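Local coordinates for protein integral membrane indolylacetylinositol arabinosyltransferase EmbC (Mycolicibacterium smegmatis, PDB 7BVE) that probably transfers arabinose into the growing arabinan of the mycobacterial cell wall, and binds the antitubercular drug ethambutol, at residues Pro960-Trp965 against Pro1003-Leu1008; Pro987-Leu992 against Gly1038-Leu1043. One frame throughout, in Å; residues are numbered along the deposited sequence.

Contact 1: Pro960-Trp965 against Pro1003-Leu1008; sequences PVMLDW and PVMDYL. With 95E (Ethambutol), chain G.
The backbones around Asp964 and Met1005 come no nearer than 8.5 Å between their CA atoms and share no hydrogen bond, so side chains alone bridge the end of strand 961-963, with Asp964 and Trp965 just past it, and the loop after helix 995-1001. Met1005 is the main bridge. Its chain runs straight to SD and then turns at the last torsion (chi3 -74°), bringing the methyl between the carboxylate of Asp964 and the indole of Trp965. CE lies 3.5 Å from Asp964 OD1 and 4.0 Å from Trp965 CD1, approaching the indole at its edge, near the ring plane. The sulfur, 5.4 Å from the centroid of the five-membered ring of Trp965, makes an edge-on Met-aromatic contact, while the methyl CE of Met962 rests loosely, at 4.4 Å, on Met1005 SD, on the side away from the indole. A flexible, polarisable methionine suits such a mixed setting. Trp965 and Val1004 both belong to the ethambutol pocket, where this C-terminal region faces Asp279 and the membrane part. The drug's C13 lies over one face of the Trp965 ring, toward its rim, 3.5 Å from CH2. Val1004 crosses the indole at about a right angle, with CB 3.7 Å from Trp965 NE1, and its branch CG2 also reaches the drug, 3.7 Å from C14. The indole N-H is hydrogen-bonded to Asn1001 O, helping fix its rotation.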
loop_
_atom_site.group_PDB
_atom_site.type_symbol
_atom_site.label_atom_id
_atom_site.label_comp_id
_atom_site.label_asym_id
_atom_site.label_seq_id
_atom_site.Cartn_x
_atom_site.Cartn_y
_atom_site.Cartn_z
ATOM N N PRO A 960 -30.434 10.146 25.989
ATOM C CA PRO A 960 -29.920 9.768 24.669
ATOM C C PRO A 960 -28.438 10.087 24.543
ATOM O O PRO A 960 -27.998 11.198 24.834
ATOM C CB PRO A 960 -30.769 10.604 23.708
ATOM C CG PRO A 960 -31.232 11.741 24.510
ATOM C CD PRO A 960 -31.412 11.238 25.901
ATOM N N VAL A 961 -27.673 9.095 24.113
ATOM C CA VAL A 961 -26.226 9.173 24.008
ATOM C C VAL A 961 -25.859 9.003 22.544
ATOM O O VAL A 961 -26.445 8.184 21.837
ATOM C CB VAL A 961 -25.552 8.089 24.884
ATOM C CG1 VAL A 961 -24.048 8.146 24.807
ATOM C CG2 VAL A 961 -25.992 8.225 26.312
ATOM N N MET A 962 -24.900 9.791 22.078
ATOM C CA MET A 962 -24.324 9.577 20.759
ATOM C C MET A 962 -23.123 8.648 20.901
ATOM O O MET A 962 -22.029 9.063 21.268
ATOM C CB MET A 962 -23.929 10.884 20.098
ATOM C CG MET A 962 -23.390 10.622 18.736
ATOM S SD MET A 962 -22.897 12.026 17.767
ATOM C CE MET A 962 -22.178 11.119 16.413
ATOM N N LEU A 963 -23.336 7.376 20.613
ATOM C CA LEU A 963 -22.260 6.405 20.605
ATOM C C LEU A 963 -21.584 6.402 19.245
ATOM O O LEU A 963 -22.224 6.614 18.217
ATOM C CB LEU A 963 -22.809 5.012 20.904
ATOM C CG LEU A 963 -23.418 4.786 22.277
ATOM C CD1 LEU A 963 -24.165 3.498 22.290
ATOM C CD2 LEU A 963 -22.321 4.741 23.287
ATOM N N ASP A 964 -20.282 6.154 19.239
ATOM C CA ASP A 964 -19.617 5.944 17.968
ATOM C C ASP A 964 -19.779 4.495 17.537
ATOM O O ASP A 964 -20.319 3.663 18.264
ATOM C CB ASP A 964 -18.146 6.325 18.051
ATOM C CG ASP A 964 -17.948 7.810 18.262
ATOM O OD1 ASP A 964 -18.876 8.591 17.975
ATOM O OD2 ASP A 964 -16.851 8.212 18.672
ATOM N N TRP A 965 -19.318 4.187 16.333
ATOM C CA TRP A 965 -19.593 2.862 15.799
ATOM C C TRP A 965 -18.628 1.801 16.300
ATOM O O TRP A 965 -18.799 0.625 15.968
ATOM C CB TRP A 965 -19.603 2.894 14.273
ATOM C CG TRP A 965 -18.332 3.254 13.614
ATOM C CD1 TRP A 965 -17.924 4.494 13.263
ATOM C CD2 TRP A 965 -17.307 2.357 13.182
ATOM N NE1 TRP A 965 -16.701 4.437 12.657
ATOM C CE2 TRP A 965 -16.300 3.132 12.594
ATOM C CE3 TRP A 965 -17.140 0.971 13.245
ATOM C CZ2 TRP A 965 -15.145 2.573 12.073
ATOM C CZ3 TRP A 965 -15.996 0.423 12.729
ATOM C CH2 TRP A 965 -15.013 1.220 12.151
ATOM N N PRO A 1003 -14.140 9.827 10.123
ATOM C CA PRO A 1003 -14.664 10.109 8.773
ATOM C C PRO A 1003 -15.739 9.159 8.245
ATOM O O PRO A 1003 -16.181 9.354 7.109
ATOM C CB PRO A 1003 -13.415 10.050 7.895
ATOM C CG PRO A 1003 -12.365 10.484 8.759
ATOM C CD PRO A 1003 -12.665 9.927 10.096
ATOM N N VAL A 1004 -16.158 8.141 8.992
ATOM C CA VAL A 1004 -17.339 7.381 8.602
ATOM C C VAL A 1004 -18.594 8.210 8.841
ATOM O O VAL A 1004 -19.532 8.193 8.038
ATOM C CB VAL A 1004 -17.371 6.046 9.367
ATOM C CG1 VAL A 1004 -18.633 5.266 9.084
ATOM C CG2 VAL A 1004 -16.159 5.223 9.015
ATOM N N MET A 1005 -18.608 8.994 9.912
ATOM C CA MET A 1005 -19.808 9.671 10.371
ATOM C C MET A 1005 -19.853 11.146 10.004
ATOM O O MET A 1005 -20.742 11.852 10.472
ATOM C CB MET A 1005 -19.929 9.521 11.881
ATOM C CG MET A 1005 -20.101 8.103 12.339
ATOM S SD MET A 1005 -20.143 7.980 14.122
ATOM C CE MET A 1005 -18.421 8.235 14.475
ATOM N N ASP A 1006 -18.936 11.630 9.170
ATOM C CA ASP A 1006 -18.827 13.065 8.949
ATOM C C ASP A 1006 -19.893 13.558 7.974
ATOM O O ASP A 1006 -20.794 12.829 7.573
ATOM C CB ASP A 1006 -17.426 13.428 8.465
ATOM C CG ASP A 1006 -17.026 12.709 7.187
ATOM O OD1 ASP A 1006 -17.749 11.807 6.723
ATOM O OD2 ASP A 1006 -15.966 13.060 6.630
ATOM N N TYR A 1007 -19.764 14.827 7.584
ATOM C CA TYR A 1007 -20.729 15.479 6.710
ATOM C C TYR A 1007 -20.702 14.947 5.287
ATOM O O TYR A 1007 -21.748 14.904 4.637
ATOM C CB TYR A 1007 -20.462 16.982 6.686
ATOM C CG TYR A 1007 -21.394 17.770 5.803
ATOM C CD1 TYR A 1007 -22.699 18.017 6.195
ATOM C CD2 TYR A 1007 -20.968 18.279 4.583
ATOM C CE1 TYR A 1007 -23.562 18.738 5.397
ATOM C CE2 TYR A 1007 -21.826 19.001 3.775
ATOM C CZ TYR A 1007 -23.124 19.227 4.192
ATOM O OH TYR A 1007 -23.994 19.946 3.406
ATOM N N LEU A 1008 -19.542 14.537 4.786
ATOM C CA LEU A 1008 -19.412 14.165 3.386
ATOM C C LEU A 1008 -19.973 12.794 3.059
ATOM O O LEU A 1008 -19.861 12.363 1.910
ATOM C CB LEU A 1008 -17.948 14.210 2.959
ATOM C CG LEU A 1008 -17.318 15.587 2.824
ATOM C CD1 LEU A 1008 -15.836 15.452 2.554
ATOM C CD2 LEU A 1008 -17.997 16.346 1.707
HETATM C C2 95E G . -22.767 -1.544 6.830
HETATM O O12 95E G . -14.638 -1.423 9.211
HETATM C C11 95E G . -15.653 -1.708 8.669
HETATM C C10 95E G . -16.645 -0.628 8.239
HETATM C C13 95E G . -16.329 0.709 8.900
HETATM C C14 95E G . -15.851 1.751 7.896
HETATM N N9 95E G . -17.989 -1.021 8.605
HETATM C C8 95E G . -18.584 -1.680 7.466
HETATM C C7 95E G . -20.048 -1.285 7.347
HETATM N N6 95E G . -20.856 -2.120 8.205
HETATM C C3 95E G . -21.911 -2.672 7.388
HETATM O O1 95E G . -22.667 -1.255 5.688
HETATM C C4 95E G . -22.758 -3.593 8.248
HETATM C C5 95E G . -21.893 -4.271 9.302
#

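Contact 2: Pro987-Leu992 against Gly1038-Leu1043; sequences PKWRIL and GSLQRL
With chi1 of -64°, Trp989 carries its CG beside the backbone N and its indole leans across the neighbouring strand, while Leu1040, its CG anti to the backbone N (chi1 -179°), turns its branches toward it. Leu1040 CD1 reaches Trp989 CE3 at 4.0 Å and Ile991 CG1 at 3.8 Å, so that this one methyl touches both side chains. The six-membered ring of Trp989 extends as far as the aliphatic part of Arg1042, where Trp989 CZ3 lies 3.5 Å from Arg1042 CG; the apolar methylenes of an arginine can pack on an indole while its guanidinium reaches on, here to a weak hydrogen bond from NH2 to Ser1023 OG.

The backbones beneath form an antiparallel pair, their axes at 159°. Arg990 and Gln1041 are a hydrogen-bonded pair: Arg990 N gives a bond of 3.2 Å to Gln1041 O, and Gln1041 N returns one of 3.0 Å to Arg990 O. Leu992 N bonds Ser1039 O, and Leu1043 N bonds Lys988 O. Trp989 with Arg1042 and Ile991 with Leu1040 are the non-hydrogen-bonded pairs.

On the other face, the extended side chains of Arg990 and Gln1041 run alongside each other in the same direction, with Gln1041 OE1 3.9 Å from Arg990 CD. Leu992 lays its CG over one face of the Arg990 guanidinium, toward its rim. Leu992 CB lies 3.6 Å from Ser1039 OG, on a small partner. At the other end of the pair, Leu1043 CD1 packs on the Pro987 ring, 4.0 Å from Pro987 CG.

Within the mixed sheet, strand 1020-1029 flanks 1039-1045 and receives Leu1040 on Thr1027, while strand 961-963 runs parallel to 989-992 on its other side, with Val961 and Leu963 against Ile991.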
loop_
_atom_site.group_PDB
_atom_site.type_symbol
_atom_site.label_atom_id
_atom_site.label_comp_id
_atom_site.label_asym_id
_atom_site.label_seq_id
_atom_site.Cartn_x
_atom_site.Cartn_y
_atom_site.Cartn_z
ATOM N N PRO A 987 -29.127 14.341 21.165
ATOM C CA PRO A 987 -28.399 13.659 22.233
ATOM C C PRO A 987 -27.884 14.632 23.284
ATOM O O PRO A 987 -27.894 15.848 23.112
ATOM C CB PRO A 987 -27.248 12.991 21.485
ATOM C CG PRO A 987 -27.043 13.807 20.316
ATOM C CD PRO A 987 -28.379 14.309 19.902
ATOM N N LYS A 988 -27.434 14.062 24.400
ATOM C CA LYS A 988 -26.901 14.837 25.507
ATOM C C LYS A 988 -25.453 14.528 25.829
ATOM O O LYS A 988 -24.821 15.318 26.531
ATOM C CB LYS A 988 -27.732 14.605 26.774
ATOM C CG LYS A 988 -29.148 15.084 26.678
ATOM C CD LYS A 988 -29.885 14.856 27.976
ATOM C CE LYS A 988 -31.356 15.220 27.850
ATOM N NZ LYS A 988 -31.565 16.678 27.652
ATOM N N TRP A 989 -24.917 13.413 25.346
ATOM C CA TRP A 989 -23.574 12.964 25.663
ATOM C C TRP A 989 -22.941 12.441 24.387
ATOM O O TRP A 989 -23.607 12.279 23.369
ATOM C CB TRP A 989 -23.595 11.871 26.736
ATOM C CG TRP A 989 -24.128 12.305 28.067
ATOM C CD1 TRP A 989 -25.394 12.145 28.532
ATOM C CD2 TRP A 989 -23.401 12.954 29.108
ATOM N NE1 TRP A 989 -25.506 12.667 29.792
ATOM C CE2 TRP A 989 -24.290 13.168 30.168
ATOM C CE3 TRP A 989 -22.081 13.375 29.245
ATOM C CZ2 TRP A 989 -23.903 13.782 31.344
ATOM C CZ3 TRP A 989 -21.702 13.974 30.408
ATOM C CH2 TRP A 989 -22.605 14.181 31.441
ATOM N N ARG A 990 -21.647 12.167 24.440
ATOM C CA ARG A 990 -20.965 11.515 23.334
ATOM C C ARG A 990 -19.802 10.708 23.887
ATOM O O ARG A 990 -19.066 11.194 24.741
ATOM C CB ARG A 990 -20.456 12.524 22.310
ATOM C CG ARG A 990 -19.796 11.866 21.142
ATOM C CD ARG A 990 -19.140 12.829 20.217
ATOM N NE ARG A 990 -18.289 12.096 19.292
ATOM C CZ ARG A 990 -17.461 12.666 18.423
ATOM N NH1 ARG A 990 -17.366 13.983 18.364
ATOM N NH2 ARG A 990 -16.716 11.914 17.631
ATOM N N ILE A 991 -19.636 9.480 23.406
ATOM C CA ILE A 991 -18.547 8.607 23.827
ATOM C C ILE A 991 -17.671 8.311 22.619
ATOM O O ILE A 991 -18.173 7.892 21.573
ATOM C CB ILE A 991 -19.080 7.313 24.467
ATOM C CG1 ILE A 991 -19.869 7.650 25.724
ATOM C CG2 ILE A 991 -17.956 6.401 24.842
ATOM C CD1 ILE A 991 -20.671 6.527 26.252
ATOM N N LEU A 992 -16.371 8.528 22.763
ATOM C CA LEU A 992 -15.407 8.400 21.686
ATOM C C LEU A 992 -14.449 7.250 21.971
ATOM O O LEU A 992 -14.358 6.777 23.107
ATOM C CB LEU A 992 -14.595 9.691 21.516
ATOM C CG LEU A 992 -15.225 10.982 21.008
ATOM C CD1 LEU A 992 -15.880 11.761 22.125
ATOM C CD2 LEU A 992 -14.193 11.812 20.331
ATOM N N GLY A 1038 -10.514 6.187 25.917
ATOM C CA GLY A 1038 -11.435 6.955 25.119
ATOM C C GLY A 1038 -11.695 8.286 25.806
ATOM O O GLY A 1038 -10.867 8.734 26.600
ATOM N N SER A 1039 -12.844 8.888 25.509
ATOM C CA SER A 1039 -13.202 10.148 26.140
ATOM C C SER A 1039 -14.710 10.340 26.121
ATOM O O SER A 1039 -15.415 9.659 25.384
ATOM C CB SER A 1039 -12.502 11.329 25.463
ATOM O OG SER A 1039 -12.855 11.444 24.107
ATOM N N LEU A 1040 -15.182 11.266 26.950
ATOM C CA LEU A 1040 -16.588 11.597 27.120
ATOM C C LEU A 1040 -16.784 13.096 26.926
ATOM O O LEU A 1040 -15.921 13.894 27.289
ATOM C CB LEU A 1040 -17.067 11.187 28.511
ATOM C CG LEU A 1040 -18.516 11.410 28.924
ATOM C CD1 LEU A 1040 -19.443 10.558 28.099
ATOM C CD2 LEU A 1040 -18.697 11.135 30.386
ATOM N N GLN A 1041 -17.920 13.481 26.342
ATOM C CA GLN A 1041 -18.236 14.882 26.107
ATOM C C GLN A 1041 -19.664 15.184 26.530
ATOM O O GLN A 1041 -20.531 14.312 26.517
ATOM C CB GLN A 1041 -18.065 15.259 24.638
ATOM C CG GLN A 1041 -16.656 15.213 24.149
ATOM C CD GLN A 1041 -16.547 15.599 22.708
ATOM O OE1 GLN A 1041 -17.547 15.852 22.051
ATOM N NE2 GLN A 1041 -15.329 15.648 22.201
ATOM N N ARG A 1042 -19.903 16.438 26.905
ATOM C CA ARG A 1042 -21.245 16.984 27.066
ATOM C C ARG A 1042 -21.624 17.676 25.773
ATOM O O ARG A 1042 -20.768 18.272 25.119
ATOM C CB ARG A 1042 -21.327 17.986 28.217
ATOM C CG ARG A 1042 -21.297 17.385 29.580
ATOM C CD ARG A 1042 -21.299 18.432 30.669
ATOM N NE ARG A 1042 -20.035 19.155 30.694
ATOM C CZ ARG A 1042 -19.794 20.214 31.456
ATOM N NH1 ARG A 1042 -20.733 20.676 32.269
ATOM N NH2 ARG A 1042 -18.613 20.815 31.403
ATOM N N LEU A 1043 -22.892 17.606 25.406
ATOM C CA LEU A 1043 -23.388 18.310 24.234
ATOM C C LEU A 1043 -24.421 19.336 24.680
ATOM O O LEU A 1043 -25.450 18.976 25.253
ATOM C CB LEU A 1043 -23.971 17.328 23.225
ATOM C CG LEU A 1043 -22.974 16.335 22.633
ATOM C CD1 LEU A 1043 -23.673 15.399 21.691
ATOM C CD2 LEU A 1043 -21.846 17.021 21.928
#

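In the fold
Contacts 1 and 2 lie within the EmbC C-terminal region, their centres about 11 Å apart, and meet through neighbouring strands of one mixed sheet: Pro960 O and Met962 N probably hydrogen-bond to Lys988 N and Trp989 O, respectively. Asp964 and Arg990 add a long, weak ion pair between them. Contact 1 is the more deeply buried, beyond the edge strand where the sheet's loops meet the drug pocket, and relies on thioether, carboxylate, indole and valine packing without backbone bonds. Contact 2, partly buried and farther from the centre of the chain, is sheet pairing, held by main-chain hydrogen bonds with apolar residues and the stems of polar side chains on its two faces.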